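Local coordinates for PHD finger protein 14 (Danio rerio, PDB 7D86), which reads histone H3 through a module of two PHD-type zinc fingers and an intervening C2HC zinc finger, preferring the unmodified histone, and represses PDGFRA expression, at residues Cys13-Asp18 / Thr35-Cys40; Lys129-Cys134 / Val159-Arg164; Ser147-Met152 / Phe181-Lys186. All blocks are in the same frame, centred on the assembly; numbering follows the deposited sequence.

Contact 1. Residues Cys13-Asp18 / Thr35-Cys40. With ZN (zinc ion), chain E.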
ATOM      1  N   CYS A  13       6.138   1.272   5.970  1.00 36.41           N
ATOM      2  CA  CYS A  13       6.037   1.127   4.524  1.00 34.04           C
ATOM      3  C   CYS A  13       4.592   1.106   4.031  1.00 34.18           C
ATOM      4  O   CYS A  13       4.363   1.017   2.821  1.00 41.29           O
ATOM      5  CB  CYS A  13       6.751  -0.145   4.077  1.00 40.50           C
ATOM      6  SG  CYS A  13       5.829  -1.627   4.481  1.00 41.08           S
ATOM      7  N   VAL A  14       3.613   1.200   4.918  1.00 31.35           N
ATOM      8  CA  VAL A  14       2.208   1.247   4.521  1.00 33.81           C
ATOM      9  C   VAL A  14       1.707   2.681   4.426  1.00 39.30           C
ATOM     10  O   VAL A  14       1.207   3.101   3.384  1.00 40.41           O
ATOM     11  CB  VAL A  14       1.345   0.417   5.496  1.00 29.48           C
ATOM     12  CG1 VAL A  14      -0.157   0.621   5.194  1.00 30.95           C
ATOM     13  CG2 VAL A  14       1.732  -1.063   5.406  1.00 31.85           C
ATOM     14  N   CYS A  15       1.856   3.457   5.501  1.00 39.55           N
ATOM     15  CA  CYS A  15       1.372   4.831   5.536  1.00 36.73           C
ATOM     16  C   CYS A  15       2.464   5.871   5.321  1.00 33.85           C
ATOM     17  O   CYS A  15       2.140   7.058   5.226  1.00 34.93           O
ATOM     18  CB  CYS A  15       0.675   5.104   6.874  1.00 38.32           C
ATOM     19  SG  CYS A  15       1.796   5.074   8.303  1.00 37.15           S
ATOM     20  N   LEU A  16       3.736   5.465   5.253  1.00 31.74           N
ATOM     21  CA  LEU A  16       4.909   6.335   5.119  1.00 34.59           C
ATOM     22  C   LEU A  16       5.106   7.277   6.304  1.00 40.30           C
ATOM     23  O   LEU A  16       5.959   8.169   6.242  1.00 39.78           O
ATOM     24  CB  LEU A  16       4.880   7.149   3.814  1.00 33.08           C
ATOM     25  CG  LEU A  16       4.833   6.313   2.527  1.00 34.51           C
ATOM     26  CD1 LEU A  16       4.884   7.205   1.295  1.00 33.67           C
ATOM     27  CD2 LEU A  16       5.944   5.244   2.480  1.00 32.02           C
ATOM     28  N   GLY A  17       4.358   7.101   7.390  1.00 42.12           N
ATOM     29  CA  GLY A  17       4.619   7.842   8.604  1.00 39.85           C
ATOM     30  C   GLY A  17       5.841   7.313   9.332  1.00 46.53           C
ATOM     31  O   GLY A  17       6.362   6.238   9.033  1.00 44.23           O
ATOM     32  N   ASP A  18       6.301   8.082  10.325  1.00 50.94           N
ATOM     33  CA  ASP A  18       7.509   7.718  11.055  1.00 55.19           C
ATOM     34  C   ASP A  18       7.340   7.740  12.571  1.00 59.36           C
ATOM     35  O   ASP A  18       8.331   7.569  13.292  1.00 62.00           O
ATOM     36  CB  ASP A  18       8.672   8.636  10.654  1.00 61.04           C
ATOM     37  CG  ASP A  18       8.361  10.118  10.856  1.00 68.34           C
ATOM     38  OD1 ASP A  18       7.986  10.522  11.978  1.00 72.89           O
ATOM     39  OD2 ASP A  18       8.519  10.891   9.890  1.00 70.89           O
ATOM     40  N   THR A  35       9.574  -2.567   7.349  1.00 43.12           N
ATOM     41  CA  THR A  35       9.178  -1.841   8.548  1.00 43.06           C
ATOM     42  C   THR A  35       7.733  -1.387   8.412  1.00 40.00           C
ATOM     43  O   THR A  35       7.321  -0.924   7.346  1.00 39.36           O
ATOM     44  CB  THR A  35      10.083  -0.628   8.786  1.00 45.26           C
ATOM     45  OG1 THR A  35      10.158   0.149   7.588  1.00 46.29           O
ATOM     46  CG2 THR A  35      11.486  -1.074   9.185  1.00 43.24           C
ATOM     47  N   VAL A  36       6.969  -1.514   9.497  1.00 38.00           N
ATOM     48  CA  VAL A  36       5.534  -1.257   9.450  1.00 32.06           C
ATOM     49  C   VAL A  36       5.047  -0.948  10.853  1.00 35.09           C
ATOM     50  O   VAL A  36       5.569  -1.474  11.844  1.00 36.54           O
ATOM     51  CB  VAL A  36       4.783  -2.462   8.826  1.00 34.01           C
ATOM     52  CG1 VAL A  36       4.912  -3.704   9.717  1.00 35.31           C
ATOM     53  CG2 VAL A  36       3.318  -2.118   8.571  1.00 31.89           C
ATOM     54  N   HIS A  37       4.060  -0.046  10.947  1.00 38.31           N
ATOM     55  CA  HIS A  37       3.307   0.130  12.177  1.00 35.72           C
ATOM     56  C   HIS A  37       2.619  -1.176  12.544  1.00 38.82           C
ATOM     57  O   HIS A  37       2.062  -1.861  11.680  1.00 36.48           O
ATOM     58  CB  HIS A  37       2.235   1.220  12.017  1.00 42.07           C
ATOM     59  CG  HIS A  37       2.756   2.625  12.052  1.00 42.57           C
ATOM     60  ND1 HIS A  37       2.562   3.511  11.014  1.00 49.15           N
ATOM     61  CD2 HIS A  37       3.410   3.314  13.019  1.00 46.17           C
ATOM     62  CE1 HIS A  37       3.097   4.678  11.328  1.00 44.90           C
ATOM     63  NE2 HIS A  37       3.619   4.586  12.538  1.00 47.03           N
ATOM     64  N   GLU A  38       2.657  -1.518  13.835  1.00 40.98           N
ATOM     65  CA  GLU A  38       1.788  -2.572  14.349  1.00 46.47           C
ATOM     66  C   GLU A  38       0.352  -2.372  13.876  1.00 47.17           C
ATOM     67  O   GLU A  38      -0.280  -3.298  13.352  1.00 46.00           O
ATOM     68  CB  GLU A  38       1.837  -2.595  15.879  1.00 53.12           C
ATOM     69  CG  GLU A  38       3.135  -3.092  16.477  1.00 56.06           C
ATOM     70  CD  GLU A  38       3.219  -2.811  17.966  1.00 64.93           C
ATOM     71  OE1 GLU A  38       2.641  -1.798  18.414  1.00 67.56           O
ATOM     72  OE2 GLU A  38       3.857  -3.600  18.691  1.00 70.90           O
ATOM     73  N   GLY A  39      -0.173  -1.155  14.042  1.00 47.29           N
ATOM     74  CA  GLY A  39      -1.544  -0.858  13.670  1.00 46.27           C
ATOM     75  C   GLY A  39      -1.799  -0.867  12.179  1.00 43.99           C
ATOM     76  O   GLY A  39      -2.954  -0.981  11.762  1.00 46.39           O
ATOM     77  N   CYS A  40      -0.753  -0.764  11.363  1.00 40.97           N
ATOM     78  CA  CYS A  40      -0.920  -0.857   9.919  1.00 38.54           C
ATOM     79  C   CYS A  40      -0.796  -2.282   9.392  1.00 39.39           C
ATOM     80  O   CYS A  40      -0.985  -2.496   8.190  1.00 40.32           O
ATOM     81  CB  CYS A  40       0.091   0.046   9.205  1.00 35.16           C
ATOM     82  SG  CYS A  40      -0.209   1.816   9.426  1.00 38.72           S
TER
HETATM   83 ZN    ZN E 504       1.798   2.956   9.186  1.00 41.18          ZN
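Cys15 and His37 bind one zinc ion from the two segments, and the sulfur meets the imidazole at its rim: Cys15 SG lies in the ring plane, 3.2 Å from His37 ND1. The sulfur's line to the ring centroid stands 89° off the normal, an edge approach; both atoms bind the same zinc ion, which accounts for their closeness. Cys15 SG sits between its backbone N and carbonyl carbon (chi1 67°), the turn that puts it on the metal. His37 binds through ND1 at 2.1 Å, while its NE2 is hydrogen-bonded to the backbone O of Asn19, which fixes the ring's rotation. Cys40 SG and Cys12 SG complete this three-cysteine, one-histidine site of the first PHD finger. Cys15 SG also accepts a hydrogen bond from Gly17 N at 3.4 Å, two residues further on.

Beside the metal, Val14 and Val36 run side by side and point the same way, with Val14 CG2 3.7 Å from Val36 CG2; Val14 CB packs 3.9 Å from Cys40 CB. The backbones are tied where Cys13 N donates to Thr35 O (2.8 Å, 160° at the hydrogen). Strand 26-28 pairs antiparallel with 35-37, helix 96-101 packs on Val14 through Val96 and Leu100, and Leu204 of helix 191-204 touches Cys13 and Thr35.

Contact 2. Residues Lys129-Cys134 / Val159-Arg164. With ZN (zinc ion), chain D.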
ATOM      1  N   LYS A 129      -7.022  -1.133 -16.925  1.00 39.56           N
ATOM      2  CA  LYS A 129      -6.516   0.215 -17.128  1.00 35.38           C
ATOM      3  C   LYS A 129      -5.002   0.186 -17.291  1.00 40.63           C
ATOM      4  O   LYS A 129      -4.336  -0.789 -16.933  1.00 44.36           O
ATOM      5  CB  LYS A 129      -6.888   1.131 -15.950  1.00 34.04           C
ATOM      6  CG  LYS A 129      -8.380   1.374 -15.797  1.00 41.11           C
ATOM      7  CD  LYS A 129      -8.880   2.303 -16.888  1.00 50.03           C
ATOM      8  CE  LYS A 129     -10.378   2.148 -17.116  1.00 60.93           C
ATOM      9  NZ  LYS A 129     -11.154   2.216 -15.847  1.00 66.06           N
ATOM     10  N   GLU A 130      -4.459   1.267 -17.840  1.00 36.63           N
ATOM     11  CA  GLU A 130      -3.015   1.433 -17.944  1.00 38.59           C
ATOM     12  C   GLU A 130      -2.549   2.411 -16.877  1.00 36.80           C
ATOM     13  O   GLU A 130      -3.095   3.512 -16.752  1.00 36.74           O
ATOM     14  CB  GLU A 130      -2.594   1.922 -19.330  1.00 49.77           C
ATOM     15  CG  GLU A 130      -1.110   2.247 -19.417  1.00 58.90           C
ATOM     16  CD  GLU A 130      -0.634   2.497 -20.835  1.00 70.64           C
ATOM     17  OE1 GLU A 130      -1.483   2.701 -21.726  1.00 76.82           O
ATOM     18  OE2 GLU A 130       0.596   2.485 -21.058  1.00 75.12           O
ATOM     19  N   CYS A 131      -1.553   1.999 -16.103  1.00 33.06           N
ATOM     20  CA  CYS A 131      -1.003   2.858 -15.070  1.00 30.62           C
ATOM     21  C   CYS A 131      -0.171   3.962 -15.705  1.00 29.70           C
ATOM     22  O   CYS A 131       0.757   3.692 -16.471  1.00 31.78           O
ATOM     23  CB  CYS A 131      -0.152   2.048 -14.094  1.00 27.04           C
ATOM     24  SG  CYS A 131       0.766   3.053 -12.907  1.00 27.26           S
ATOM     25  N   SER A 132      -0.499   5.211 -15.381  1.00 28.41           N
ATOM     26  CA  SER A 132       0.218   6.341 -15.954  1.00 29.10           C
ATOM     27  C   SER A 132       1.524   6.644 -15.237  1.00 32.91           C
ATOM     28  O   SER A 132       2.285   7.500 -15.706  1.00 36.82           O
ATOM     29  CB  SER A 132      -0.672   7.587 -15.928  1.00 32.36           C
ATOM     30  OG  SER A 132      -1.046   7.897 -14.593  1.00 33.98           O
ATOM     31  N   LEU A 133       1.804   5.976 -14.119  1.00 30.96           N
ATOM     32  CA  LEU A 133       2.991   6.266 -13.324  1.00 26.04           C
ATOM     33  C   LEU A 133       4.043   5.164 -13.354  1.00 31.98           C
ATOM     34  O   LEU A 133       5.042   5.275 -12.638  1.00 38.03           O
ATOM     35  CB  LEU A 133       2.585   6.531 -11.872  1.00 26.57           C
ATOM     36  CG  LEU A 133       1.711   7.763 -11.671  1.00 30.67           C
ATOM     37  CD1 LEU A 133       1.289   7.863 -10.216  1.00 30.13           C
ATOM     38  CD2 LEU A 133       2.483   8.991 -12.104  1.00 29.10           C
ATOM     39  N   CYS A 134       3.854   4.114 -14.150  1.00 32.98           N
ATOM     40  CA  CYS A 134       4.738   2.954 -14.079  1.00 33.28           C
ATOM     41  C   CYS A 134       6.149   3.305 -14.547  1.00 36.33           C
ATOM     42  O   CYS A 134       6.338   3.936 -15.589  1.00 39.65           O
ATOM     43  CB  CYS A 134       4.173   1.807 -14.919  1.00 32.76           C
ATOM     44  SG  CYS A 134       3.536   0.398 -13.954  1.00 31.68           S
ATOM     45  N   VAL A 159      -1.610   1.374  -6.995  1.00 23.84           N
ATOM     46  CA  VAL A 159      -1.550   1.937  -5.648  1.00 23.96           C
ATOM     47  C   VAL A 159      -0.106   2.183  -5.233  1.00 25.96           C
ATOM     48  O   VAL A 159       0.218   3.222  -4.651  1.00 26.75           O
ATOM     49  CB  VAL A 159      -2.269   1.021  -4.643  1.00 26.57           C
ATOM     50  CG1 VAL A 159      -2.115   1.577  -3.227  1.00 24.53           C
ATOM     51  CG2 VAL A 159      -3.739   0.876  -5.026  1.00 24.16           C
ATOM     52  N   THR A 160       0.786   1.229  -5.520  1.00 26.32           N
ATOM     53  CA  THR A 160       2.176   1.374  -5.098  1.00 28.60           C
ATOM     54  C   THR A 160       2.936   2.376  -5.956  1.00 28.62           C
ATOM     55  O   THR A 160       3.883   3.008  -5.472  1.00 28.25           O
ATOM     56  CB  THR A 160       2.880   0.017  -5.115  1.00 29.11           C
ATOM     57  OG1 THR A 160       2.617  -0.650  -6.357  1.00 29.34           O
ATOM     58  CG2 THR A 160       2.373  -0.850  -3.964  1.00 31.51           C
ATOM     59  N   CYS A 161       2.544   2.529  -7.223  1.00 26.81           N
ATOM     60  CA  CYS A 161       3.129   3.575  -8.049  1.00 29.69           C
ATOM     61  C   CYS A 161       2.731   4.951  -7.533  1.00 30.75           C
ATOM     62  O   CYS A 161       3.567   5.859  -7.450  1.00 30.40           O
ATOM     63  CB  CYS A 161       2.710   3.386  -9.511  1.00 31.18           C
ATOM     64  SG  CYS A 161       3.443   1.917 -10.331  1.00 32.14           S
ATOM     65  N   ALA A 162       1.460   5.111  -7.153  1.00 25.79           N
ATOM     66  CA  ALA A 162       1.032   6.353  -6.522  1.00 29.08           C
ATOM     67  C   ALA A 162       1.722   6.545  -5.179  1.00 30.86           C
ATOM     68  O   ALA A 162       2.091   7.670  -4.816  1.00 29.93           O
ATOM     69  CB  ALA A 162      -0.494   6.361  -6.358  1.00 26.31           C
ATOM     70  N   GLN A 163       1.914   5.458  -4.425  1.00 26.81           N
ATOM     71  CA  GLN A 163       2.579   5.586  -3.133  1.00 26.79           C
ATOM     72  C   GLN A 163       3.980   6.154  -3.310  1.00 28.70           C
ATOM     73  O   GLN A 163       4.415   7.019  -2.539  1.00 31.29           O
ATOM     74  CB  GLN A 163       2.640   4.224  -2.426  1.00 28.87           C
ATOM     75  CG  GLN A 163       3.174   4.298  -0.998  1.00 32.40           C
ATOM     76  CD  GLN A 163       3.426   2.932  -0.377  1.00 38.91           C
ATOM     77  OE1 GLN A 163       3.868   2.000  -1.048  1.00 37.30           O
ATOM     78  NE2 GLN A 163       3.143   2.813   0.915  1.00 36.84           N
ATOM     79  N   ARG A 164       4.689   5.681  -4.335  1.00 28.68           N
ATOM     80  CA  ARG A 164       6.055   6.123  -4.592  1.00 30.50           C
ATOM     81  C   ARG A 164       6.101   7.610  -4.901  1.00 31.59           C
ATOM     82  O   ARG A 164       7.057   8.302  -4.532  1.00 31.30           O
ATOM     83  CB  ARG A 164       6.642   5.308  -5.747  1.00 32.35           C
ATOM     84  CG  ARG A 164       8.034   5.696  -6.178  1.00 36.41           C
ATOM     85  CD  ARG A 164       8.421   5.008  -7.483  1.00 41.04           C
ATOM     86  NE  ARG A 164       7.793   5.668  -8.626  1.00 54.97           N
ATOM     87  CZ  ARG A 164       6.919   5.091  -9.445  1.00 63.42           C
ATOM     88  NH1 ARG A 164       6.578   3.822  -9.270  1.00 61.76           N
ATOM     89  NH2 ARG A 164       6.397   5.782 -10.451  1.00 70.78           N
TER
HETATM   90 ZN    ZN D 503       2.241   1.325 -12.218  1.00 34.37          ZN
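Cys131, Cys134 and Cys161 converge on a zinc site of the second PHD finger, a CxxC knuckle set against helix 159-164, with His158 as fourth ligand. The tight part surrounds the metal. Cys161 SG, 2.3 Å from the zinc ion, is 3.9 Å from both Cys131 SG and Cys134 SG, the spacing expected of thiolates sharing a tetrahedral ion. Cys131 SG additionally accepts Leu133 N at 3.3 Å, a second-shell hydrogen bond that is consistent with a closed knuckle. Next to it Leu133 CB packs on Cys161 CB at 3.9 Å, and one methyl of Leu133, CD1, meets the helix at Ala162 CA; Phe157 of strand 156-158 touches both Leu133 and Ala162.

The exposed Lys129, Glu130 and Ser132 belong to the loose side and find partners elsewhere, Lys129 and Ser132 OG on Phe156 and Glu130 on Arg141. Arg164 bridges the partly exposed margin: its chain leaves with CG anti to the backbone N (chi1 177°) and bends at chi3, bringing the guanidinium back over Cys161 O, which faces the group's centre. NH1 forms a salt bridge with Glu135, while NH2 donates to Leu133 O at 2.6 Å, with the acceptor only 9° out of the guanidinium plane.

Contact 3. Residues Ser147-Met152 / Phe181-Lys186. With ZN (zinc ion), chain B.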
ATOM      1  N   SER A 147      -7.829   5.471  -9.272  1.00 29.93           N
ATOM      2  CA  SER A 147      -7.861   6.749  -9.959  1.00 31.48           C
ATOM      3  C   SER A 147      -7.744   7.895  -8.970  1.00 34.86           C
ATOM      4  O   SER A 147      -7.927   7.726  -7.761  1.00 31.08           O
ATOM      5  CB  SER A 147      -9.134   6.925 -10.773  1.00 43.23           C
ATOM      6  OG  SER A 147      -9.199   8.242 -11.295  1.00 52.51           O
ATOM      7  N   CYS A 148      -7.452   9.076  -9.517  1.00 30.90           N
ATOM      8  CA  CYS A 148      -7.415  10.284  -8.709  1.00 31.46           C
ATOM      9  C   CYS A 148      -8.801  10.565  -8.150  1.00 32.24           C
ATOM     10  O   CYS A 148      -9.816  10.342  -8.819  1.00 31.56           O
ATOM     11  CB  CYS A 148      -6.923  11.470  -9.549  1.00 28.34           C
ATOM     12  SG  CYS A 148      -7.037  13.094  -8.750  1.00 28.58           S
ATOM     13  N   ASP A 149      -8.849  11.070  -6.921  1.00 31.48           N
ATOM     14  CA  ASP A 149     -10.113  11.286  -6.231  1.00 30.40           C
ATOM     15  C   ASP A 149     -10.582  12.737  -6.258  1.00 32.28           C
ATOM     16  O   ASP A 149     -11.590  13.058  -5.624  1.00 30.51           O
ATOM     17  CB  ASP A 149     -10.008  10.803  -4.787  1.00 31.35           C
ATOM     18  CG  ASP A 149     -10.065   9.291  -4.684  1.00 33.42           C
ATOM     19  OD1 ASP A 149     -10.933   8.688  -5.349  1.00 36.13           O
ATOM     20  OD2 ASP A 149      -9.227   8.710  -3.971  1.00 35.23           O
ATOM     21  N   ALA A 150      -9.891  13.614  -6.976  1.00 31.01           N
ATOM     22  CA  ALA A 150     -10.293  15.011  -7.066  1.00 28.01           C
ATOM     23  C   ALA A 150     -11.339  15.168  -8.161  1.00 34.24           C
ATOM     24  O   ALA A 150     -11.181  14.629  -9.262  1.00 35.70           O
ATOM     25  CB  ALA A 150      -9.086  15.906  -7.343  1.00 27.75           C
ATOM     26  N   GLY A 151     -12.409  15.898  -7.847  1.00 44.04           N
ATOM     27  CA  GLY A 151     -13.513  16.103  -8.765  1.00 44.29           C
ATOM     28  C   GLY A 151     -13.920  14.865  -9.537  1.00 43.99           C
ATOM     29  O   GLY A 151     -14.230  13.826  -8.948  1.00 45.12           O
ATOM     30  N   MET A 152     -13.901  14.969 -10.864  1.00 42.06           N
ATOM     31  CA  MET A 152     -14.138  13.841 -11.755  1.00 44.17           C
ATOM     32  C   MET A 152     -12.874  13.469 -12.526  1.00 44.30           C
ATOM     33  O   MET A 152     -12.948  12.983 -13.657  1.00 46.70           O
ATOM     34  CB  MET A 152     -15.283  14.155 -12.718  1.00 53.48           C
ATOM     35  CG  MET A 152     -16.614  14.421 -12.028  1.00 57.22           C
ATOM     36  SD  MET A 152     -17.318  12.938 -11.271  1.00 66.94           S
ATOM     37  CE  MET A 152     -17.306  13.398  -9.542  1.00 62.79           C
ATOM     38  N   PHE A 181      -9.368   6.549   2.910  1.00 26.79           N
ATOM     39  CA  PHE A 181      -8.209   6.387   2.045  1.00 28.53           C
ATOM     40  C   PHE A 181      -8.502   6.985   0.677  1.00 27.96           C
ATOM     41  O   PHE A 181      -9.415   6.536  -0.017  1.00 31.49           O
ATOM     42  CB  PHE A 181      -7.835   4.912   1.928  1.00 25.13           C
ATOM     43  CG  PHE A 181      -7.451   4.297   3.235  1.00 27.90           C
ATOM     44  CD1 PHE A 181      -6.193   4.511   3.769  1.00 32.29           C
ATOM     45  CD2 PHE A 181      -8.352   3.517   3.941  1.00 26.87           C
ATOM     46  CE1 PHE A 181      -5.834   3.945   4.983  1.00 33.82           C
ATOM     47  CE2 PHE A 181      -8.005   2.958   5.153  1.00 30.68           C
ATOM     48  CZ  PHE A 181      -6.735   3.177   5.675  1.00 33.51           C
ATOM     49  N   PHE A 182      -7.724   7.991   0.283  1.00 27.23           N
ATOM     50  CA  PHE A 182      -7.926   8.617  -1.011  1.00 27.53           C
ATOM     51  C   PHE A 182      -6.581   8.927  -1.649  1.00 27.14           C
ATOM     52  O   PHE A 182      -5.534   8.928  -0.992  1.00 24.97           O
ATOM     53  CB  PHE A 182      -8.789   9.888  -0.891  1.00 31.25           C
ATOM     54  CG  PHE A 182      -8.200  10.935   0.001  1.00 29.12           C
ATOM     55  CD1 PHE A 182      -8.367  10.871   1.376  1.00 29.19           C
ATOM     56  CD2 PHE A 182      -7.490  11.998  -0.535  1.00 27.71           C
ATOM     57  CE1 PHE A 182      -7.827  11.841   2.201  1.00 29.85           C
ATOM     58  CE2 PHE A 182      -6.951  12.972   0.285  1.00 29.33           C
ATOM     59  CZ  PHE A 182      -7.119  12.895   1.652  1.00 32.77           C
ATOM     60  N   ALA A 183      -6.624   9.179  -2.952  1.00 24.20           N
ATOM     61  CA  ALA A 183      -5.429   9.453  -3.728  1.00 27.15           C
ATOM     62  C   ALA A 183      -5.710  10.539  -4.757  1.00 28.94           C
ATOM     63  O   ALA A 183      -6.791  10.588  -5.347  1.00 28.67           O
ATOM     64  CB  ALA A 183      -4.931   8.202  -4.447  1.00 27.99           C
ATOM     65  N   TYR A 184      -4.704  11.378  -4.994  1.00 31.85           N
ATOM     66  CA  TYR A 184      -4.766  12.459  -5.972  1.00 30.00           C
ATOM     67  C   TYR A 184      -3.634  12.308  -6.974  1.00 32.65           C
ATOM     68  O   TYR A 184      -2.508  11.955  -6.603  1.00 30.43           O
ATOM     69  CB  TYR A 184      -4.646  13.837  -5.316  1.00 29.24           C
ATOM     70  CG  TYR A 184      -5.787  14.259  -4.421  1.00 29.31           C
ATOM     71  CD1 TYR A 184      -7.106  13.971  -4.739  1.00 33.43           C
ATOM     72  CD2 TYR A 184      -5.535  14.970  -3.256  1.00 37.11           C
ATOM     73  CE1 TYR A 184      -8.149  14.378  -3.910  1.00 34.72           C
ATOM     74  CE2 TYR A 184      -6.553  15.379  -2.427  1.00 37.83           C
ATOM     75  CZ  TYR A 184      -7.858  15.079  -2.754  1.00 32.89           C
ATOM     76  OH  TYR A 184      -8.850  15.483  -1.905  1.00 36.52           O
ATOM     77  N   CYS A 185      -3.915  12.605  -8.238  1.00 25.16           N
ATOM     78  CA  CYS A 185      -2.820  12.624  -9.196  1.00 25.71           C
ATOM     79  C   CYS A 185      -1.877  13.782  -8.864  1.00 26.58           C
ATOM     80  O   CYS A 185      -2.157  14.616  -7.996  1.00 27.59           O
ATOM     81  CB  CYS A 185      -3.353  12.759 -10.621  1.00 26.59           C
ATOM     82  SG  CYS A 185      -4.094  14.383 -10.944  1.00 30.59           S
ATOM     83  N   LYS A 186      -0.749  13.842  -9.575  1.00 28.10           N
ATOM     84  CA  LYS A 186       0.230  14.895  -9.301  1.00 26.85           C
ATOM     85  C   LYS A 186      -0.360  16.286  -9.508  1.00 28.24           C
ATOM     86  O   LYS A 186       0.006  17.230  -8.801  1.00 28.84           O
ATOM     87  CB  LYS A 186       1.460  14.726 -10.187  1.00 25.89           C
ATOM     88  CG  LYS A 186       2.266  13.460  -9.931  1.00 26.34           C
ATOM     89  CD  LYS A 186       3.483  13.424 -10.840  1.00 32.64           C
ATOM     90  CE  LYS A 186       4.180  12.074 -10.783  1.00 42.74           C
ATOM     91  NZ  LYS A 186       5.350  12.013 -11.703  1.00 46.98           N
TER
HETATM   92 ZN    ZN B 501      -6.406  14.303 -10.631  1.00 32.86          ZN
HETATM   93  O   HOH W   1     -10.956   6.855  -3.020  1.00 33.49           O
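The Ser147-Ala150 backbone crosses residues Phe182-Cys185 almost at a right angle, 92° between end-to-end directions, and comes nearest where Cys148 and Tyr184 lie opposite each other. At this crossing Asp149 N donates to Ala183 O at 2.6 Å, nearly along the C=O axis.

The Asp149 side chain supplies the reciprocal bond. Its CG stands anti to the carbonyl carbon (chi1 -76°), which carries OD2 to the edge of strand 181-183, where it accepts Ala183 N at 2.8 Å. The N-H comes in on the anti side of the carboxylate, 17° out of its plane, and a water donates to the same oxygen. Together the two bonds grip Ala183 by both its N and its O.

Cys148 SG and Cys185 SG each bind the zinc ion at 2.3 Å, and Cys153 and His188 complete this second zinc site of the second PHD finger. Tyr184 turns its ring edge to the other segment: CD1 lies 3.8 Å from Ala150 CB, Asp149 C is in the ring plane, and Cys148 SG is beside the same rim. Phe182 CD2 lies over one face of that ring, offset toward its rim. A glycine at Tyr184 would probably open a gap beside Ala150 and Asp149 and take away the ring over which Phe182 CD2 lies.

Cys148 SG accepts two amides as well as binding the metal: Cys185 N at 3.2 Å and Ala150 N at 3.4 Å. Two such donors are likely to stabilise the negative charge on the zinc-bound thiolate and to fix the sulfur's position.

In the fold
Along the chain, contact 1 closes before the others open, whereas contacts 2 and 3 interleave: 129-134, 147-152, 159-164 and 181-186 alternate, the cross-brace order of a PHD finger that binds two zinc ions. Their centres are 12 Å apart, both lie within the second PHD finger, and they touch where Leu133 CD2 packs on Lys186 CE. Contact 1, in the first PHD finger, is about 20 Å from contact 2 and 22 Å from contact 3, centre to centre. It nevertheless meets contact 2 through a probable hydrogen bond from Gln163 NE2 to Cys13 O. Helix 96-101 touches both contacts 1 and 2, consistent with the fingers forming one compact histone-binding module.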